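Long-range contact in Alpha/beta hydrolase family protein (Bacillus anthracis, PDB 3OOS), which is probably a hydrolase of the alpha/beta fold family, with a serine nucleophile likely at its active site and a natural substrate that is not established: residues 143-155 with 166-178. Sequence-based numbering, arbitrary orientation.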
ATOM      1  N   VAL A 143      16.381  -0.584 -18.192  1.00 16.77           N
ATOM      2  CA  VAL A 143      16.605  -1.790 -18.984  0.50 17.04           C
ATOM      3  C   VAL A 143      15.421  -2.773 -18.923  1.00 17.10           C
ATOM      4  O   VAL A 143      15.156  -3.495 -19.887  1.00 17.61           O
ATOM      5  CB  VAL A 143      17.965  -2.469 -18.595  0.50 17.02           C
ATOM      6  CG1 VAL A 143      17.896  -3.139 -17.215  0.50 16.78           C
ATOM      7  CG2 VAL A 143      18.437  -3.432 -19.678  0.50 17.19           C
ATOM      8  N   LYS A 144      14.704  -2.773 -17.796  1.00 16.94           N
ATOM      9  CA  LYS A 144      13.595  -3.703 -17.562  0.50 16.78           C
ATOM     10  C   LYS A 144      12.259  -3.215 -18.136  1.00 16.65           C
ATOM     11  O   LYS A 144      11.280  -3.966 -18.164  1.00 16.50           O
ATOM     12  CB  LYS A 144      13.442  -3.982 -16.059  0.50 16.84           C
ATOM     13  CG  LYS A 144      14.696  -4.527 -15.389  0.50 17.38           C
ATOM     14  CD  LYS A 144      14.954  -5.961 -15.802  0.50 18.04           C
ATOM     15  CE  LYS A 144      14.386  -6.936 -14.788  0.50 18.37           C
ATOM     16  NZ  LYS A 144      15.286  -7.068 -13.608  0.50 18.52           N
ATOM     17  N   PHE A 145      12.223  -1.962 -18.593  1.00 16.21           N
ATOM     18  CA  PHE A 145      10.968  -1.308 -19.029  1.00 16.01           C
ATOM     19  C   PHE A 145      10.094  -2.121 -19.989  1.00 15.98           C
ATOM     20  O   PHE A 145       8.904  -2.330 -19.724  1.00 15.70           O
ATOM     21  CB  PHE A 145      11.245   0.085 -19.612  1.00 16.00           C
ATOM     22  CG  PHE A 145      10.019   0.781 -20.160  1.00 16.34           C
ATOM     23  CD1 PHE A 145       9.156   1.472 -19.312  1.00 16.27           C
ATOM     24  CD2 PHE A 145       9.743   0.761 -21.525  1.00 16.42           C
ATOM     25  CE1 PHE A 145       8.026   2.122 -19.818  1.00 16.53           C
ATOM     26  CE2 PHE A 145       8.618   1.407 -22.039  1.00 16.82           C
ATOM     27  CZ  PHE A 145       7.760   2.090 -21.183  1.00 16.36           C
ATOM     28  N   ASN A 146      10.676  -2.559 -21.104  1.00 16.08           N
ATOM     29  CA  ASN A 146       9.917  -3.285 -22.120  1.00 16.27           C
ATOM     30  C   ASN A 146       9.313  -4.579 -21.596  1.00 15.88           C
ATOM     31  O   ASN A 146       8.147  -4.877 -21.869  1.00 15.95           O
ATOM     32  CB  ASN A 146      10.774  -3.563 -23.358  1.00 16.67           C
ATOM     33  CG  ASN A 146      11.076  -2.306 -24.155  1.00 18.05           C
ATOM     34  OD1 ASN A 146      10.237  -1.407 -24.273  1.00 18.48           O
ATOM     35  ND2 ASN A 146      12.279  -2.243 -24.718  1.00 19.40           N
ATOM     36  N   ARG A 147      10.101  -5.333 -20.832  1.00 15.44           N
ATOM     37  CA  ARG A 147       9.629  -6.596 -20.271  1.00 15.21           C
ATOM     38  C   ARG A 147       8.493  -6.353 -19.284  1.00 14.92           C
ATOM     39  O   ARG A 147       7.499  -7.082 -19.284  1.00 14.98           O
ATOM     40  CB  ARG A 147      10.772  -7.380 -19.608  1.00 15.13           C
ATOM     41  CG  ARG A 147      10.369  -8.757 -19.054  1.00 15.06           C
ATOM     42  CD  ARG A 147       9.639  -9.604 -20.090  1.00 15.02           C
ATOM     43  NE  ARG A 147       9.148 -10.859 -19.526  1.00 14.93           N
ATOM     44  CZ  ARG A 147       8.238 -11.642 -20.101  1.00 15.80           C
ATOM     45  NH1 ARG A 147       7.697 -11.308 -21.270  1.00 16.74           N
ATOM     46  NH2 ARG A 147       7.862 -12.762 -19.503  1.00 15.95           N
ATOM     47  N   ILE A 148       8.643  -5.316 -18.460  1.00 14.79           N
ATOM     48  CA  ILE A 148       7.652  -4.986 -17.436  1.00 14.68           C
ATOM     49  C   ILE A 148       6.320  -4.541 -18.048  1.00 14.58           C
ATOM     50  O   ILE A 148       5.254  -4.920 -17.558  1.00 14.58           O
ATOM     51  CB  ILE A 148       8.213  -3.952 -16.415  1.00 14.76           C
ATOM     52  CG1 ILE A 148       9.295  -4.607 -15.538  1.00 15.22           C
ATOM     53  CG2 ILE A 148       7.101  -3.339 -15.556  1.00 14.98           C
ATOM     54  CD1 ILE A 148       8.848  -5.865 -14.816  1.00 15.97           C
ATOM     55  N   VAL A 149       6.380  -3.766 -19.128  1.00 14.55           N
ATOM     56  CA  VAL A 149       5.166  -3.387 -19.858  1.00 14.74           C
ATOM     57  C   VAL A 149       4.420  -4.644 -20.325  1.00 14.71           C
ATOM     58  O   VAL A 149       3.200  -4.757 -20.140  1.00 15.09           O
ATOM     59  CB  VAL A 149       5.477  -2.455 -21.060  1.00 14.82           C
ATOM     60  CG1 VAL A 149       4.267  -2.329 -21.988  1.00 15.30           C
ATOM     61  CG2 VAL A 149       5.905  -1.078 -20.565  1.00 15.19           C
ATOM     62  N   SER A 150       5.168  -5.585 -20.904  1.00 14.69           N
ATOM     63  CA  SER A 150       4.597  -6.834 -21.399  0.50 14.65           C
ATOM     64  C   SER A 150       3.979  -7.667 -20.277  1.00 14.46           C
ATOM     65  O   SER A 150       2.875  -8.194 -20.426  1.00 14.65           O
ATOM     66  CB  SER A 150       5.651  -7.650 -22.148  0.50 14.78           C
ATOM     67  OG  SER A 150       5.083  -8.833 -22.675  0.50 14.94           O
ATOM     68  N   ILE A 151       4.689  -7.777 -19.155  1.00 14.15           N
ATOM     69  CA  ILE A 151       4.192  -8.524 -17.996  1.00 13.87           C
ATOM     70  C   ILE A 151       2.909  -7.893 -17.443  1.00 14.14           C
ATOM     71  O   ILE A 151       1.925  -8.592 -17.199  1.00 13.96           O
ATOM     72  CB  ILE A 151       5.257  -8.651 -16.869  1.00 13.73           C
ATOM     73  CG1 ILE A 151       6.441  -9.501 -17.345  1.00 13.27           C
ATOM     74  CG2 ILE A 151       4.645  -9.278 -15.620  1.00 13.66           C
ATOM     75  CD1 ILE A 151       7.638  -9.511 -16.382  1.00 13.42           C
HETATM   76  N   MSE A 152       2.927  -6.574 -17.261  1.00 14.44           N
HETATM   77  CA  MSE A 152       1.777  -5.865 -16.694  1.00 14.88           C
HETATM   78  C   MSE A 152       0.545  -5.998 -17.576  1.00 15.09           C
HETATM   79  O   MSE A 152      -0.560  -6.227 -17.077  1.00 15.14           O
HETATM   80  CB  MSE A 152       2.091  -4.390 -16.477  1.00 14.99           C
HETATM   81  CG  MSE A 152       3.044  -4.120 -15.336  1.00 16.00           C
HETATM   82 SE   MSE A 152       3.181  -2.221 -14.967  0.70 18.42          SE
HETATM   83  CE  MSE A 152       3.752  -1.573 -16.714  1.00 19.02           C
ATOM     84  N   ASN A 153       0.742  -5.862 -18.887  1.00 15.32           N
ATOM     85  CA  ASN A 153      -0.363  -5.981 -19.831  1.00 15.77           C
ATOM     86  C   ASN A 153      -0.995  -7.367 -19.782  1.00 15.74           C
ATOM     87  O   ASN A 153      -2.219  -7.491 -19.798  1.00 15.94           O
ATOM     88  CB  ASN A 153       0.085  -5.623 -21.253  1.00 16.24           C
ATOM     89  CG  ASN A 153       0.383  -4.138 -21.418  1.00 17.20           C
ATOM     90  OD1 ASN A 153       0.059  -3.320 -20.550  1.00 19.16           O
ATOM     91  ND2 ASN A 153       1.009  -3.784 -22.537  1.00 18.21           N
ATOM     92  N   ALA A 154      -0.160  -8.399 -19.687  1.00 15.68           N
ATOM     93  CA  ALA A 154      -0.648  -9.771 -19.637  1.00 15.83           C
ATOM     94  C   ALA A 154      -1.332 -10.098 -18.307  1.00 16.06           C
ATOM     95  O   ALA A 154      -2.348 -10.794 -18.282  1.00 15.91           O
ATOM     96  CB  ALA A 154       0.476 -10.750 -19.929  1.00 15.81           C
ATOM     97  N   LEU A 155      -0.785  -9.590 -17.207  1.00 16.24           N
ATOM     98  CA  LEU A 155      -1.407  -9.806 -15.898  1.00 16.90           C
ATOM     99  C   LEU A 155      -2.757  -9.090 -15.765  1.00 17.62           C
ATOM    100  O   LEU A 155      -3.658  -9.583 -15.078  1.00 17.74           O
ATOM    101  CB  LEU A 155      -0.458  -9.420 -14.757  1.00 16.80           C
ATOM    102  CG  LEU A 155       0.730 -10.357 -14.502  1.00 16.90           C
ATOM    103  CD1 LEU A 155       1.663  -9.757 -13.463  1.00 17.86           C
ATOM    104  CD2 LEU A 155       0.277 -11.752 -14.066  1.00 17.51           C
ATOM    105  N   LYS A 166       0.936 -17.821 -13.781  1.00 14.15           N
ATOM    106  CA  LYS A 166       1.843 -18.372 -12.770  1.00 14.28           C
ATOM    107  C   LYS A 166       3.290 -17.965 -13.047  1.00 13.85           C
ATOM    108  O   LYS A 166       3.992 -17.491 -12.147  1.00 13.74           O
ATOM    109  CB  LYS A 166       1.714 -19.898 -12.706  1.00 14.86           C
ATOM    110  CG  LYS A 166       2.615 -20.563 -11.680  1.00 16.81           C
ATOM    111  CD  LYS A 166       2.476 -22.077 -11.707  1.00 19.67           C
ATOM    112  CE  LYS A 166       3.398 -22.727 -10.689  1.00 21.24           C
ATOM    113  NZ  LYS A 166       3.226 -24.203 -10.648  1.00 23.07           N
ATOM    114  N   ALA A 167       3.722 -18.146 -14.294  1.00 13.45           N
ATOM    115  CA  ALA A 167       5.083 -17.807 -14.701  1.00 13.06           C
ATOM    116  C   ALA A 167       5.366 -16.312 -14.546  1.00 12.82           C
ATOM    117  O   ALA A 167       6.406 -15.925 -14.007  1.00 12.69           O
ATOM    118  CB  ALA A 167       5.337 -18.264 -16.136  1.00 13.02           C
ATOM    119  N   LEU A 168       4.429 -15.480 -14.999  1.00 12.52           N
ATOM    120  CA  LEU A 168       4.578 -14.024 -14.919  1.00 12.34           C
ATOM    121  C   LEU A 168       4.640 -13.518 -13.480  1.00 12.04           C
ATOM    122  O   LEU A 168       5.425 -12.615 -13.163  1.00 11.74           O
ATOM    123  CB  LEU A 168       3.432 -13.328 -15.662  1.00 12.53           C
ATOM    124  CG  LEU A 168       3.351 -13.552 -17.173  1.00 13.46           C
ATOM    125  CD1 LEU A 168       2.009 -13.084 -17.684  1.00 14.37           C
ATOM    126  CD2 LEU A 168       4.489 -12.848 -17.903  1.00 14.59           C
ATOM    127  N   SER A 169       3.807 -14.098 -12.619  1.00 11.91           N
ATOM    128  CA  SER A 169       3.765 -13.729 -11.207  1.00 12.09           C
ATOM    129  C   SER A 169       5.077 -14.077 -10.515  1.00 11.99           C
ATOM    130  O   SER A 169       5.560 -13.312  -9.676  1.00 11.85           O
ATOM    131  CB  SER A 169       2.594 -14.419 -10.511  1.00 12.46           C
ATOM    132  OG  SER A 169       1.374 -14.042 -11.126  1.00 14.36           O
ATOM    133  N   ARG A 170       5.643 -15.228 -10.885  1.00 12.01           N
ATOM    134  CA  ARG A 170       6.933 -15.678 -10.369  0.50 12.26           C
ATOM    135  C   ARG A 170       8.041 -14.716 -10.797  1.00 11.94           C
ATOM    136  O   ARG A 170       8.856 -14.283  -9.982  1.00 11.67           O
ATOM    137  CB  ARG A 170       7.233 -17.091 -10.877  0.50 12.67           C
ATOM    138  CG  ARG A 170       8.523 -17.697 -10.350  0.50 14.12           C
ATOM    139  CD  ARG A 170       8.384 -18.078  -8.894  0.50 16.22           C
ATOM    140  NE  ARG A 170       9.548 -18.811  -8.406  0.50 17.67           N
ATOM    141  CZ  ARG A 170       9.582 -19.463  -7.249  0.50 18.45           C
ATOM    142  NH1 ARG A 170       8.515 -19.481  -6.464  0.50 19.11           N
ATOM    143  NH2 ARG A 170      10.680 -20.105  -6.879  0.50 19.00           N
ATOM    144  N   GLU A 171       8.060 -14.393 -12.090  1.00 11.56           N
ATOM    145  CA  GLU A 171       9.047 -13.473 -12.647  1.00 11.16           C
ATOM    146  C   GLU A 171       8.985 -12.117 -11.937  1.00 11.09           C
ATOM    147  O   GLU A 171      10.020 -11.550 -11.573  1.00 11.07           O
ATOM    148  CB  GLU A 171       8.819 -13.306 -14.156  1.00 11.40           C
ATOM    149  CG  GLU A 171       9.925 -12.566 -14.895  1.00 11.87           C
ATOM    150  CD  GLU A 171       9.733 -12.573 -16.405  1.00 12.99           C
ATOM    151  OE1 GLU A 171       8.742 -13.160 -16.888  1.00 13.80           O
ATOM    152  OE2 GLU A 171      10.579 -11.992 -17.113  1.00 14.30           O
ATOM    153  N   TRP A 172       7.766 -11.616 -11.729  1.00 10.70           N
ATOM    154  CA  TRP A 172       7.563 -10.353 -11.025  1.00 10.77           C
ATOM    155  C   TRP A 172       8.103 -10.414  -9.597  1.00 10.72           C
ATOM    156  O   TRP A 172       8.817  -9.505  -9.164  1.00 10.90           O
ATOM    157  CB  TRP A 172       6.079  -9.964 -11.011  1.00 10.81           C
ATOM    158  CG  TRP A 172       5.862  -8.579 -10.493  1.00 11.46           C
ATOM    159  CD1 TRP A 172       5.767  -8.200  -9.185  1.00 11.70           C
ATOM    160  CD2 TRP A 172       5.739  -7.379 -11.269  1.00 11.90           C
ATOM    161  NE1 TRP A 172       5.586  -6.844  -9.097  1.00 11.88           N
ATOM    162  CE2 TRP A 172       5.565  -6.314 -10.361  1.00 12.28           C
ATOM    163  CE3 TRP A 172       5.755  -7.102 -12.642  1.00 12.15           C
ATOM    164  CZ2 TRP A 172       5.402  -4.986 -10.780  1.00 12.54           C
ATOM    165  CZ3 TRP A 172       5.598  -5.776 -13.061  1.00 12.75           C
ATOM    166  CH2 TRP A 172       5.425  -4.740 -12.131  1.00 12.82           C
ATOM    167  N   ALA A 173       7.765 -11.486  -8.882  1.00 10.62           N
ATOM    168  CA  ALA A 173       8.189 -11.655  -7.492  1.00 10.71           C
ATOM    169  C   ALA A 173       9.712 -11.693  -7.368  1.00 10.81           C
ATOM    170  O   ALA A 173      10.290 -11.061  -6.478  1.00 10.90           O
ATOM    171  CB  ALA A 173       7.568 -12.915  -6.896  1.00 10.78           C
ATOM    172  N   LEU A 174      10.362 -12.423  -8.270  1.00 10.91           N
ATOM    173  CA  LEU A 174      11.820 -12.548  -8.239  1.00 11.25           C
ATOM    174  C   LEU A 174      12.530 -11.212  -8.441  1.00 11.71           C
ATOM    175  O   LEU A 174      13.579 -10.963  -7.852  1.00 12.10           O
ATOM    176  CB  LEU A 174      12.295 -13.580  -9.261  1.00 11.17           C
ATOM    177  CG  LEU A 174      12.030 -15.026  -8.835  1.00 10.82           C
ATOM    178  CD1 LEU A 174      12.073 -15.950 -10.043  1.00 10.99           C
ATOM    179  CD2 LEU A 174      13.012 -15.489  -7.759  1.00 11.01           C
HETATM  180  N   MSE A 175      11.938 -10.354  -9.264  1.00 12.04           N
HETATM  181  CA  MSE A 175      12.456  -9.012  -9.481  1.00 12.55           C
HETATM  182  C   MSE A 175      12.247  -8.134  -8.246  1.00 12.60           C
HETATM  183  O   MSE A 175      12.982  -7.162  -8.033  1.00 13.30           O
HETATM  184  CB  MSE A 175      11.753  -8.392 -10.686  1.00 12.68           C
HETATM  185  CG  MSE A 175      12.142  -6.965 -10.966  1.00 13.86           C
HETATM  186 SE   MSE A 175      10.815  -6.137 -12.091  0.50 14.51          SE
HETATM  187  CE  MSE A 175       9.250  -6.216 -10.908  1.00 14.86           C
ATOM    188  N   SER A 176      11.251  -8.495  -7.441  1.00 12.32           N
ATOM    189  CA  SER A 176      10.789  -7.690  -6.305  1.00 12.46           C
ATOM    190  C   SER A 176      11.403  -8.083  -4.966  1.00 12.18           C
ATOM    191  O   SER A 176      11.114  -7.455  -3.941  1.00 11.98           O
ATOM    192  CB  SER A 176       9.266  -7.796  -6.197  1.00 12.67           C
ATOM    193  OG  SER A 176       8.654  -7.394  -7.402  1.00 14.34           O
ATOM    194  N   PHE A 177      12.234  -9.124  -4.979  1.00 11.96           N
ATOM    195  CA  PHE A 177      12.892  -9.641  -3.779  1.00 12.01           C
ATOM    196  C   PHE A 177      14.402  -9.647  -3.943  1.00 12.34           C
ATOM    197  O   PHE A 177      14.923 -10.122  -4.954  1.00 12.51           O
ATOM    198  CB  PHE A 177      12.432 -11.075  -3.487  1.00 11.95           C
ATOM    199  CG  PHE A 177      11.167 -11.158  -2.685  1.00 11.72           C
ATOM    200  CD1 PHE A 177      11.215 -11.452  -1.326  1.00 11.99           C
ATOM    201  CD2 PHE A 177       9.926 -10.951  -3.286  1.00 12.20           C
ATOM    202  CE1 PHE A 177      10.044 -11.536  -0.572  1.00 11.78           C
ATOM    203  CE2 PHE A 177       8.751 -11.028  -2.541  1.00 12.17           C
ATOM    204  CZ  PHE A 177       8.810 -11.321  -1.182  1.00 11.86           C
ATOM    205  N   TYR A 178      15.097  -9.139  -2.931  1.00 12.60           N
ATOM    206  CA  TYR A 178      16.554  -9.134  -2.908  1.00 13.36           C
ATOM    207  C   TYR A 178      17.106 -10.561  -2.866  1.00 13.25           C
ATOM    208  O   TYR A 178      18.066 -10.882  -3.570  1.00 13.72           O
ATOM    209  CB  TYR A 178      17.041  -8.314  -1.705  1.00 13.72           C
ATOM    210  CG  TYR A 178      18.508  -8.454  -1.376  1.00 16.41           C
ATOM    211  CD1 TYR A 178      19.461  -7.667  -2.013  1.00 18.93           C
ATOM    212  CD2 TYR A 178      18.938  -9.366  -0.414  1.00 18.50           C
ATOM    213  CE1 TYR A 178      20.816  -7.792  -1.705  1.00 20.72           C
ATOM    214  CE2 TYR A 178      20.280  -9.501  -0.101  1.00 20.77           C
ATOM    215  CZ  TYR A 178      21.212  -8.715  -0.750  1.00 21.50           C
ATOM    216  OH  TYR A 178      22.542  -8.855  -0.433  1.00 24.00           O
TER
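A helical hairpin brings Leu168 of helix 166-176 down among Arg147, Ile151, Ala154 and Leu155 of helix 145-155, a knob-into-hole fit near the turn joining the two helices. One methyl, CD1, ends 3.6 Å from Ala154 CB; the other, CD2, lies 3.9 Å from Ile151 CG1, while Leu155 CD2 packs against Leu168 CB. The axes of the two helices are inclined at 135°, closer to antiparallel than to parallel, with CA atoms 6.3 Å apart at Ile151 and Leu168 but 9.7 Å at Lys144 and Met175, so longer side chains bridge the wider end. Both helices follow strand 116-122 in the chain and precede strand 224-229, a position consistent with the cap-like insertion found in many alpha/beta hydrolases. Along one flank Arg147 grips Glu171 side-on: NE donates to OE2 at 3.0 Å and NH2 to OE1 at 2.8 Å. Both bonds are nearly straight and lie close to the guanidinium plane, although the carboxylate is turned 33° from it; the pairing fixes the rotation of both groups, and Ile151 CG1 lies over one guanidinium face, offset toward its rim. Trp172, its CG anti to the backbone N, places the six-membered part of its ring against helix 145-155, where Ile148 CD1 and Met152 CG approach CZ3. Selenomethionine Met175 meets Ile148 tip to tip, SE 3.4 Å from CD1, and its chain bends at chi3 (63°) to lay CE over the centre of the indole face.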